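Cwp19 (Clostridioides difficile, PDB 5OQ3) is an S-layer-associated hydrolase that probably cleaves cell-wall peptidoglycan, the chain here being its TIM-barrel glycoside hydrolase domain. Local coordinates at residues L58-S63 and D366-T371; P75-L80 and Y158-G163; P148-K153 and R168-D173. All coordinates share one frame; numbering follows the deposited sequence. Where two conformers were deposited one is given.

Contact 1 (L58-S63 and D366-T371); sequences LDKLKS and DIANST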
loop_
_atom_site.group_PDB
_atom_site.type_symbol
_atom_site.label_atom_id
_atom_site.label_comp_id
_atom_site.label_asym_id
_atom_site.label_seq_id
_atom_site.Cartn_x
_atom_site.Cartn_y
_atom_site.Cartn_z
ATOM N N LEU A 58 -7.880 16.213 6.473
ATOM C CA LEU A 58 -6.542 16.509 6.951
ATOM C C LEU A 58 -6.562 17.255 8.266
ATOM O O LEU A 58 -5.705 17.031 9.124
ATOM C CB LEU A 58 -5.790 17.319 5.939
ATOM C CG LEU A 58 -5.405 16.661 4.630
ATOM C CD1 LEU A 58 -4.385 17.538 3.956
ATOM C CD2 LEU A 58 -4.797 15.283 4.842
ATOM N N ASP A 59 -7.517 18.189 8.409
ATOM C CA ASP A 59 -7.561 18.939 9.656
ATOM C C ASP A 59 -7.787 18.006 10.851
ATOM O O ASP A 59 -7.160 18.160 11.887
ATOM C CB ASP A 59 -8.696 19.976 9.648
ATOM C CG ASP A 59 -8.445 21.164 8.737
ATOM O OD1 ASP A 59 -7.281 21.442 8.377
ATOM O OD2 ASP A 59 -9.450 21.864 8.450
ATOM N N LYS A 60 -8.674 17.040 10.692
ATOM C CA LYS A 60 -8.970 16.120 11.775
ATOM C C LYS A 60 -7.725 15.226 12.050
ATOM O O LYS A 60 -7.354 15.027 13.202
ATOM C CB LYS A 60 -10.219 15.301 11.436
ATOM C CG LYS A 60 -10.933 14.660 12.624
ATOM C CD LYS A 60 -11.824 15.622 13.420
ATOM C CE LYS A 60 -13.182 15.978 12.777
ATOM N NZ LYS A 60 -14.203 14.883 12.778
ATOM N N LEU A 61 -7.055 14.753 10.999
ATOM C CA LEU A 61 -5.851 13.938 11.200
ATOM C C LEU A 61 -4.742 14.736 11.899
ATOM O O LEU A 61 -4.135 14.253 12.845
ATOM C CB LEU A 61 -5.368 13.406 9.862
ATOM C CG LEU A 61 -6.322 12.489 9.088
ATOM C CD1 LEU A 61 -5.754 12.158 7.714
ATOM C CD2 LEU A 61 -6.618 11.239 9.883
ATOM N N LYS A 62 -4.519 15.967 11.442
ATOM C CA LYS A 62 -3.477 16.778 12.030
ATOM C C LYS A 62 -3.766 16.998 13.517
ATOM O O LYS A 62 -2.867 16.986 14.360
ATOM C CB LYS A 62 -3.301 18.096 11.297
ATOM C CG LYS A 62 -2.235 18.917 11.968
ATOM C CD LYS A 62 -1.629 19.984 11.143
ATOM C CE LYS A 62 -0.398 20.534 11.841
ATOM N NZ LYS A 62 -0.040 21.821 11.203
ATOM N N SER A 63 -5.046 17.206 13.827
ATOM C CA SER A 63 -5.453 17.478 15.206
ATOM C C SER A 63 -5.116 16.387 16.211
ATOM O O SER A 63 -5.031 16.684 17.413
ATOM C CB SER A 63 -6.954 17.804 15.316
ATOM O OG SER A 63 -7.757 16.625 15.312
ATOM N N ASP A 366 -11.414 6.066 10.094
ATOM C CA ASP A 366 -11.643 5.551 11.446
ATOM C C ASP A 366 -11.247 6.564 12.506
ATOM O O ASP A 366 -11.894 6.682 13.519
ATOM C CB ASP A 366 -10.903 4.235 11.639
ATOM C CG ASP A 366 -11.417 3.162 10.728
ATOM O OD1 ASP A 366 -12.612 2.806 10.795
ATOM O OD2 ASP A 366 -10.621 2.627 9.940
ATOM N N ILE A 367 -10.182 7.309 12.223
ATOM C CA ILE A 367 -9.812 8.420 13.082
ATOM C C ILE A 367 -10.878 9.523 13.016
ATOM O O ILE A 367 -11.335 10.011 14.075
ATOM C CB ILE A 367 -8.437 8.986 12.664
ATOM C CG1 ILE A 367 -7.336 7.944 12.875
ATOM C CG2 ILE A 367 -8.102 10.225 13.490
ATOM C CD1 ILE A 367 -5.996 8.272 12.251
ATOM N N ALA A 368 -11.242 9.903 11.795
ATOM C CA ALA A 368 -12.247 10.974 11.613
ATOM C C ALA A 368 -13.590 10.689 12.290
ATOM O O ALA A 368 -14.220 11.612 12.804
ATOM C CB ALA A 368 -12.444 11.281 10.129
ATOM N N ASN A 369 -14.010 9.422 12.275
ATOM C CA ASN A 369 -15.369 9.048 12.709
ATOM C C ASN A 369 -15.461 8.661 14.183
ATOM O O ASN A 369 -16.551 8.395 14.668
ATOM C CB ASN A 369 -15.917 7.861 11.883
ATOM C CG ASN A 369 -16.119 8.188 10.413
ATOM O OD1 ASN A 369 -16.105 9.348 10.019
ATOM N ND2 ASN A 369 -16.267 7.144 9.582
ATOM N N SER A 370 -14.333 8.594 14.891
ATOM C CA SER A 370 -14.323 8.138 16.281
ATOM C C SER A 370 -13.652 9.130 17.244
ATOM O O SER A 370 -12.436 9.357 17.190
ATOM C CB SER A 370 -13.605 6.814 16.376
ATOM O OG SER A 370 -13.460 6.453 17.747
ATOM N N THR A 371 -14.440 9.695 18.138
ATOM C CA THR A 371 -13.895 10.537 19.182
ATOM C C THR A 371 -12.943 9.783 20.136
ATOM O O THR A 371 -11.995 10.368 20.651
ATOM C CB THR A 371 -15.018 11.198 20.016
ATOM O OG1 THR A 371 -15.904 10.185 20.483
ATOM C CG2 THR A 371 -15.816 12.158 19.180
HETATM O O HOH W 1 -15.028 13.747 15.086
#

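Contact 2 (P75-L80 and Y158-G163); sequences PKSDAL and YYYDPG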
loop_
_atom_site.group_PDB
_atom_site.type_symbol
_atom_site.label_atom_id
_atom_site.label_comp_id
_atom_site.label_asym_id
_atom_site.label_seq_id
_atom_site.Cartn_x
_atom_site.Cartn_y
_atom_site.Cartn_z
ATOM N N PRO A 75 -5.630 3.435 -7.449
ATOM C CA PRO A 75 -6.355 2.334 -6.848
ATOM C C PRO A 75 -6.644 1.179 -7.775
ATOM O O PRO A 75 -6.807 0.054 -7.288
ATOM C CB PRO A 75 -7.666 2.975 -6.418
ATOM C CG PRO A 75 -7.867 4.124 -7.329
ATOM C CD PRO A 75 -6.470 4.648 -7.522
ATOM N N LYS A 76 -6.666 1.420 -9.091
ATOM C CA LYS A 76 -7.180 0.416 -10.040
ATOM C C LYS A 76 -6.686 0.715 -11.460
ATOM O O LYS A 76 -7.467 1.087 -12.346
ATOM C CB LYS A 76 -8.698 0.377 -9.956
ATOM C CG LYS A 76 -9.346 -0.729 -10.747
ATOM C CD LYS A 76 -10.851 -0.548 -10.702
ATOM C CE LYS A 76 -11.490 -1.315 -11.824
ATOM N NZ LYS A 76 -12.851 -0.813 -12.094
ATOM N N SER A 77 -5.367 0.563 -11.647
ATOM C CA SER A 77 -4.683 0.862 -12.943
ATOM C C SER A 77 -5.160 2.194 -13.557
ATOM O O SER A 77 -5.375 2.300 -14.764
ATOM C CB SER A 77 -4.869 -0.272 -13.967
ATOM O OG SER A 77 -4.130 0.006 -15.150
ATOM N N ASP A 78 -5.254 3.198 -12.703
ATOM C CA ASP A 78 -5.913 4.459 -13.009
ATOM C C ASP A 78 -5.176 5.545 -12.251
ATOM O O ASP A 78 -4.120 5.295 -11.632
ATOM C CB ASP A 78 -7.395 4.367 -12.687
ATOM C CG ASP A 78 -7.653 4.083 -11.204
ATOM O OD1 ASP A 78 -6.660 3.886 -10.431
ATOM O OD2 ASP A 78 -8.854 4.068 -10.818
ATOM N N ALA A 79 -5.704 6.768 -12.312
ATOM C CA ALA A 79 -4.957 7.910 -11.793
ATOM C C ALA A 79 -5.915 8.932 -11.207
ATOM O O ALA A 79 -6.892 9.324 -11.856
ATOM C CB ALA A 79 -4.119 8.545 -12.906
ATOM N N LEU A 80 -5.577 9.403 -10.005
ATOM C CA LEU A 80 -6.210 10.604 -9.474
ATOM C C LEU A 80 -5.309 11.816 -9.740
ATOM O O LEU A 80 -5.108 12.661 -8.879
ATOM C CB LEU A 80 -6.547 10.440 -7.982
ATOM C CG LEU A 80 -7.757 9.519 -7.733
ATOM C CD1 LEU A 80 -7.428 8.044 -7.708
ATOM C CD2 LEU A 80 -8.527 9.880 -6.489
ATOM N N TYR A 158 -8.690 -9.508 -13.491
ATOM C CA TYR A 158 -7.546 -9.377 -14.377
ATOM C C TYR A 158 -6.444 -8.556 -13.734
ATOM O O TYR A 158 -6.714 -7.604 -12.983
ATOM C CB TYR A 158 -7.932 -8.732 -15.707
ATOM C CG TYR A 158 -8.883 -9.532 -16.560
ATOM C CD1 TYR A 158 -10.256 -9.470 -16.372
ATOM C CD2 TYR A 158 -8.398 -10.326 -17.595
ATOM C CE1 TYR A 158 -11.128 -10.180 -17.197
ATOM C CE2 TYR A 158 -9.256 -11.056 -18.419
ATOM C CZ TYR A 158 -10.614 -10.971 -18.218
ATOM O OH TYR A 158 -11.504 -11.684 -19.023
ATOM N N TYR A 159 -5.200 -8.924 -14.079
ATOM C CA TYR A 159 -3.956 -8.398 -13.491
ATOM C C TYR A 159 -2.927 -8.209 -14.559
ATOM O O TYR A 159 -2.873 -8.983 -15.517
ATOM C CB TYR A 159 -3.433 -9.430 -12.475
ATOM C CG TYR A 159 -4.371 -9.721 -11.351
ATOM C CD1 TYR A 159 -5.362 -10.662 -11.500
ATOM C CD2 TYR A 159 -4.262 -9.078 -10.111
ATOM C CE1 TYR A 159 -6.257 -10.907 -10.476
ATOM C CE2 TYR A 159 -5.160 -9.314 -9.082
ATOM C CZ TYR A 159 -6.117 -10.270 -9.254
ATOM O OH TYR A 159 -6.975 -10.504 -8.194
ATOM N N TYR A 160 -2.031 -7.241 -14.343
ATOM C CA TYR A 160 -0.801 -7.202 -15.131
ATOM C C TYR A 160 0.105 -8.360 -14.693
ATOM O O TYR A 160 0.130 -8.700 -13.503
ATOM C CB TYR A 160 -0.068 -5.887 -14.994
ATOM C CG TYR A 160 -0.840 -4.718 -15.540
ATOM C CD1 TYR A 160 -1.089 -4.591 -16.923
ATOM C CD2 TYR A 160 -1.392 -3.786 -14.699
ATOM C CE1 TYR A 160 -1.842 -3.554 -17.410
ATOM C CE2 TYR A 160 -2.123 -2.715 -15.177
ATOM C CZ TYR A 160 -2.366 -2.614 -16.548
ATOM O OH TYR A 160 -3.093 -1.551 -17.029
ATOM N N ASP A 161 0.832 -8.936 -15.629
ATOM C CA ASP A 161 1.735 -10.068 -15.364
ATOM C C ASP A 161 3.053 -9.577 -14.771
ATOM O O ASP A 161 3.868 -8.953 -15.480
ATOM C CB ASP A 161 1.981 -10.804 -16.698
ATOM C CG ASP A 161 2.754 -12.102 -16.564
ATOM O OD1 ASP A 161 3.407 -12.327 -15.506
ATOM O OD2 ASP A 161 2.633 -12.874 -17.550
ATOM N N PRO A 162 3.309 -9.874 -13.486
ATOM C CA PRO A 162 4.560 -9.394 -12.871
ATOM C C PRO A 162 5.822 -9.938 -13.529
ATOM O O PRO A 162 6.923 -9.361 -13.286
ATOM C CB PRO A 162 4.419 -9.851 -11.417
ATOM C CG PRO A 162 2.955 -10.104 -11.200
ATOM C CD PRO A 162 2.456 -10.588 -12.528
ATOM N N GLY A 163 5.707 -11.017 -14.302
ATOM C CA GLY A 163 6.855 -11.620 -14.934
ATOM C C GLY A 163 7.292 -11.061 -16.256
ATOM O O GLY A 163 8.324 -11.506 -16.756
#

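Contact 3 (P148-K153 and R168-D173); sequences PSWVVK and RKYIVD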
loop_
_atom_site.group_PDB
_atom_site.type_symbol
_atom_site.label_atom_id
_atom_site.label_comp_id
_atom_site.label_asym_id
_atom_site.label_seq_id
_atom_site.Cartn_x
_atom_site.Cartn_y
_atom_site.Cartn_z
ATOM N N PRO A 148 -2.836 -6.441 -24.685
ATOM C CA PRO A 148 -3.440 -7.659 -24.166
ATOM C C PRO A 148 -2.422 -8.721 -23.743
ATOM O O PRO A 148 -2.714 -9.529 -22.865
ATOM C CB PRO A 148 -4.291 -8.161 -25.330
ATOM C CG PRO A 148 -3.767 -7.473 -26.535
ATOM C CD PRO A 148 -3.240 -6.157 -26.075
ATOM N N SER A 149 -1.217 -8.691 -24.304
ATOM C CA SER A 149 -0.137 -9.612 -23.925
ATOM C C SER A 149 0.237 -9.455 -22.411
ATOM O O SER A 149 0.806 -10.346 -21.819
ATOM C CB SER A 149 1.154 -9.326 -24.747
ATOM O OG SER A 149 0.983 -9.705 -26.061
ATOM N N TRP A 150 -0.019 -8.278 -21.868
ATOM C CA TRP A 150 0.381 -7.969 -20.480
ATOM C C TRP A 150 -0.577 -8.506 -19.445
ATOM O O TRP A 150 -0.276 -8.397 -18.242
ATOM C CB TRP A 150 0.466 -6.480 -20.289
ATOM C CG TRP A 150 1.545 -5.757 -21.063
ATOM C CD1 TRP A 150 2.413 -6.265 -21.980
ATOM C CD2 TRP A 150 1.823 -4.365 -20.974
ATOM N NE1 TRP A 150 3.220 -5.290 -22.439
ATOM C CE2 TRP A 150 2.862 -4.098 -21.876
ATOM C CE3 TRP A 150 1.243 -3.300 -20.276
ATOM C CZ2 TRP A 150 3.403 -2.803 -22.038
ATOM C CZ3 TRP A 150 1.762 -2.050 -20.439
ATOM C CH2 TRP A 150 2.812 -1.803 -21.320
ATOM N N VAL A 151 -1.741 -9.011 -19.869
ATOM C CA VAL A 151 -2.844 -9.193 -18.951
ATOM C C VAL A 151 -3.072 -10.680 -18.674
ATOM O O VAL A 151 -3.110 -11.486 -19.604
ATOM C CB VAL A 151 -4.134 -8.587 -19.583
ATOM C CG1 VAL A 151 -5.348 -8.847 -18.733
ATOM C CG2 VAL A 151 -3.950 -7.112 -19.850
ATOM N N VAL A 152 -3.307 -11.005 -17.396
ATOM C CA VAL A 152 -3.603 -12.366 -16.974
ATOM C C VAL A 152 -4.916 -12.361 -16.194
ATOM O O VAL A 152 -5.082 -11.549 -15.279
ATOM C CB VAL A 152 -2.469 -12.947 -16.084
ATOM C CG1 VAL A 152 -2.822 -14.289 -15.512
ATOM C CG2 VAL A 152 -1.153 -13.050 -16.821
ATOM N N LYS A 153 -5.793 -13.309 -16.505
ATOM C CA LYS A 153 -7.020 -13.497 -15.763
ATOM C C LYS A 153 -6.780 -14.495 -14.647
ATOM O O LYS A 153 -6.224 -15.584 -14.870
ATOM C CB LYS A 153 -8.138 -14.018 -16.692
ATOM C CG LYS A 153 -9.513 -13.920 -16.075
ATOM C CD LYS A 153 -10.589 -14.409 -17.007
ATOM C CE LYS A 153 -11.938 -14.171 -16.362
ATOM N NZ LYS A 153 -13.079 -14.457 -17.254
ATOM N N ARG A 168 6.895 -4.506 -15.976
ATOM C CA ARG A 168 7.683 -3.831 -14.963
ATOM C C ARG A 168 8.075 -2.420 -15.424
ATOM O O ARG A 168 7.987 -1.466 -14.662
ATOM C CB ARG A 168 8.892 -4.679 -14.547
ATOM C CG ARG A 168 8.468 -5.977 -13.846
ATOM C CD ARG A 168 9.623 -6.780 -13.311
ATOM N NE ARG A 168 10.532 -7.275 -14.302
ATOM C CZ ARG A 168 10.577 -8.501 -14.748
ATOM N NH1 ARG A 168 11.544 -8.841 -15.559
ATOM N NH2 ARG A 168 9.630 -9.372 -14.466
ATOM N N LYS A 169 8.509 -2.310 -16.674
ATOM C CA LYS A 169 8.865 -1.004 -17.212
ATOM C C LYS A 169 7.685 -0.059 -17.194
ATOM O O LYS A 169 7.849 1.133 -16.890
ATOM C CB LYS A 169 9.472 -1.139 -18.615
ATOM C CG LYS A 169 9.733 0.182 -19.264
ATOM C CD LYS A 169 10.425 0.046 -20.598
ATOM C CE LYS A 169 10.157 1.205 -21.526
ATOM N NZ LYS A 169 10.585 2.501 -20.958
ATOM N N TYR A 170 6.505 -0.555 -17.582
ATOM C CA TYR A 170 5.317 0.297 -17.571
ATOM C C TYR A 170 4.987 0.793 -16.150
ATOM O O TYR A 170 4.612 1.943 -15.974
ATOM C CB TYR A 170 4.133 -0.483 -18.179
ATOM C CG TYR A 170 2.757 -0.136 -17.638
ATOM C CD1 TYR A 170 2.156 1.074 -17.923
ATOM C CD2 TYR A 170 2.060 -1.019 -16.817
ATOM C CE1 TYR A 170 0.902 1.410 -17.426
ATOM C CE2 TYR A 170 0.807 -0.715 -16.310
ATOM C CZ TYR A 170 0.241 0.506 -16.600
ATOM O OH TYR A 170 -0.981 0.835 -16.054
ATOM N N ILE A 171 5.081 -0.083 -15.170
ATOM C CA ILE A 171 4.852 0.344 -13.785
ATOM C C ILE A 171 5.894 1.372 -13.343
ATOM O O ILE A 171 5.539 2.426 -12.784
ATOM C CB ILE A 171 4.724 -0.843 -12.855
ATOM C CG1 ILE A 171 3.490 -1.677 -13.212
ATOM C CG2 ILE A 171 4.672 -0.385 -11.390
ATOM C CD1 ILE A 171 3.523 -3.079 -12.652
ATOM N N VAL A 172 7.164 1.098 -13.642
ATOM C CA VAL A 172 8.212 2.076 -13.341
ATOM C C VAL A 172 7.909 3.436 -13.978
ATOM O O VAL A 172 8.022 4.481 -13.340
ATOM C CB VAL A 172 9.575 1.562 -13.762
ATOM C CG1 VAL A 172 10.652 2.622 -13.698
ATOM C CG2 VAL A 172 9.961 0.352 -12.899
ATOM N N ASP A 173 7.559 3.398 -15.263
ATOM C CA ASP A 173 7.291 4.635 -15.970
ATOM C C ASP A 173 6.073 5.360 -15.420
ATOM O O ASP A 173 6.024 6.579 -15.414
ATOM C CB ASP A 173 7.115 4.327 -17.479
ATOM C CG ASP A 173 8.420 3.891 -18.169
ATOM O OD1 ASP A 173 9.534 4.071 -17.581
ATOM O OD2 ASP A 173 8.338 3.331 -19.300
#

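Contact 1 (L58-S63 and D366-T371)
Lys60 is the side chain to follow here, because it runs along the outside of Ala368 and then curls back to that residue's carbonyl. Its CB starts toward the 366-371 segment. CG, placed opposite the backbone N (chi1 -160°), comes to 4.0 Å from Ala368 CA, with the methyl CB of Ala368 just beyond. The next three torsions all bend in the same sense, and this curl brings NZ to 3.3 Å from Ala368 O, a weak hydrogen bond. A water bridges the same two atoms: it accepts from Lys60 NZ at 2.7 Å and donates to Ala368 O at 3.2 Å.

The two helices are the first and one of the last of the TIM barrel. Helix 47-63 follows strand 27-32, helix 364-369 follows strand 356-361, and these two strands lie side by side where the barrel closes. Deeper in, Leu61 and Ile367 cross at about a right angle. Leu61 CD2 fits against Ile367, 3.8 Å from CD1 and 4.0 Å from CG2. Leu61 also leans on Ala30 and Ile32 of the inner strand, while Ile367 reaches Ile373 and Leu377 of helix 371-381. At the end of the first segment, Ser63 OG donates to Lys60 O at 2.7 Å, tilted 21° from the carbonyl plane.

Contact 2 (P75-L80 and Y158-G163)
Two excursions from the TIM barrel meet where Ser77 touches Tyr160: the loop that follows strand 68-74, and the second strand of a small antiparallel hairpin, 151-154 with 157-160, inserted between barrel strand 118-123 and helix 165-181. The loop leaves the carboxyl end of its strand, the end at which TIM-barrel enzymes carry their active sites. Across the contact the two backbones stay well apart, with 9.2 Å between the CA atoms of Ser77 and Tyr160, and the tyrosine spans the gap with its ring.

Ser77 OG lies in the plane of that ring, at its edge, 2.7 Å from Tyr160 OH and 3.4 Å from CE2. It stands opposite its own backbone N (chi1 -176°), which turns it to the tyrosine. Either hydroxyl could donate in this hydrogen bond. Ser77 OG also has a weak bond to the hydroxyl of Tyr170, and His142 touches both Ser77 and Tyr160, so this buried polar pair is enclosed by further side chains.

On the loop side, Ser77 has a left-handed backbone conformation, and beside it Lys76 N donates to Asp78 OD1 at 2.8 Å. Lys76 NZ has its own partners in Glu90 and Glu133. Beyond the strand comes an Asx turn, in which Gly163 N donates to Asp161 OD1 at 2.9 Å from above the carboxylate plane, 41° out of it.

Contact 3 (P148-K153 and R168-D173)
Trp150 closes the 3-10 turn 148-150 and Tyr170 sits in helix 165-181, and the two backbones never come near each other: the closest CA atoms, those of Trp150 and Arg168, are 10.0 Å apart. Aromatic side chains fill the interval. In the turn, Val151 N bonds to Pro148 O, after which the chain runs straight into the hairpin strand 151-154. The contact thus packs the entry to the hairpin 151-154/157-160, an excursion of the TIM barrel, against barrel helix 165-181.

Trp150 reaches out with the far corner of its indole. CZ3 comes to 3.5 Å from Tyr170 CG and 3.6 Å from Tyr170 CB, and its neighbour CH2 lies 3.7 Å from the same CB. What the indole meets is therefore the root of the tyrosine, well short of its hydroxyl. The six-membered ring of Trp150 and the phenol ring of Tyr170 have centroids 5.2 Å apart and planes inclined at 35°, an oblique pairing. Tyr170 has its chi1 at 149°, about 30° from the nearest staggered position, which suggests some strain in the way the ring is seated.

The polar ends of both rings are occupied away from the pair. Trp150 NE1 bonds to Glu166 OE1, on the same helix as Tyr170, while Tyr170 OH bonds to Asn86 OD1 and Arg74 NH2. On the helix surface Lys169 NZ makes a salt bridge one turn on to the syn lone pair of Asp173 OD2, at 2.9 Å.

With no hydrogen bond between the segments themselves, the contact is van der Waals and aromatic. Directional control probably comes from the ring ends: Glu166 ties the indole to the helix, and the bonds of Tyr170 OH to Arg74 and Asn86 probably fix the phenol's direction.

How the contacts relate
Contacts 2 and 3 are neighbours, with centres about 8 Å apart, and contact 1 lies on the opposite side of the chain's centre, its centre about 30 and 37 Å from theirs. Contacts 2 and 3 share the hairpin: backbone bonds join Tyr159 to Val152 and Asp161 to Trp150, and the rings of Tyr160 and Tyr170 meet. Contact 2 is the buried member, resting on a hydrogen bond between two hydroxyls. Contact 3, farther out, relies on aromatic surfaces. Contact 1 is also peripheral but joins helices around the barrel's closure, with an aliphatic inner side and a solvated lysine outside; along the chain, it encloses both of the others.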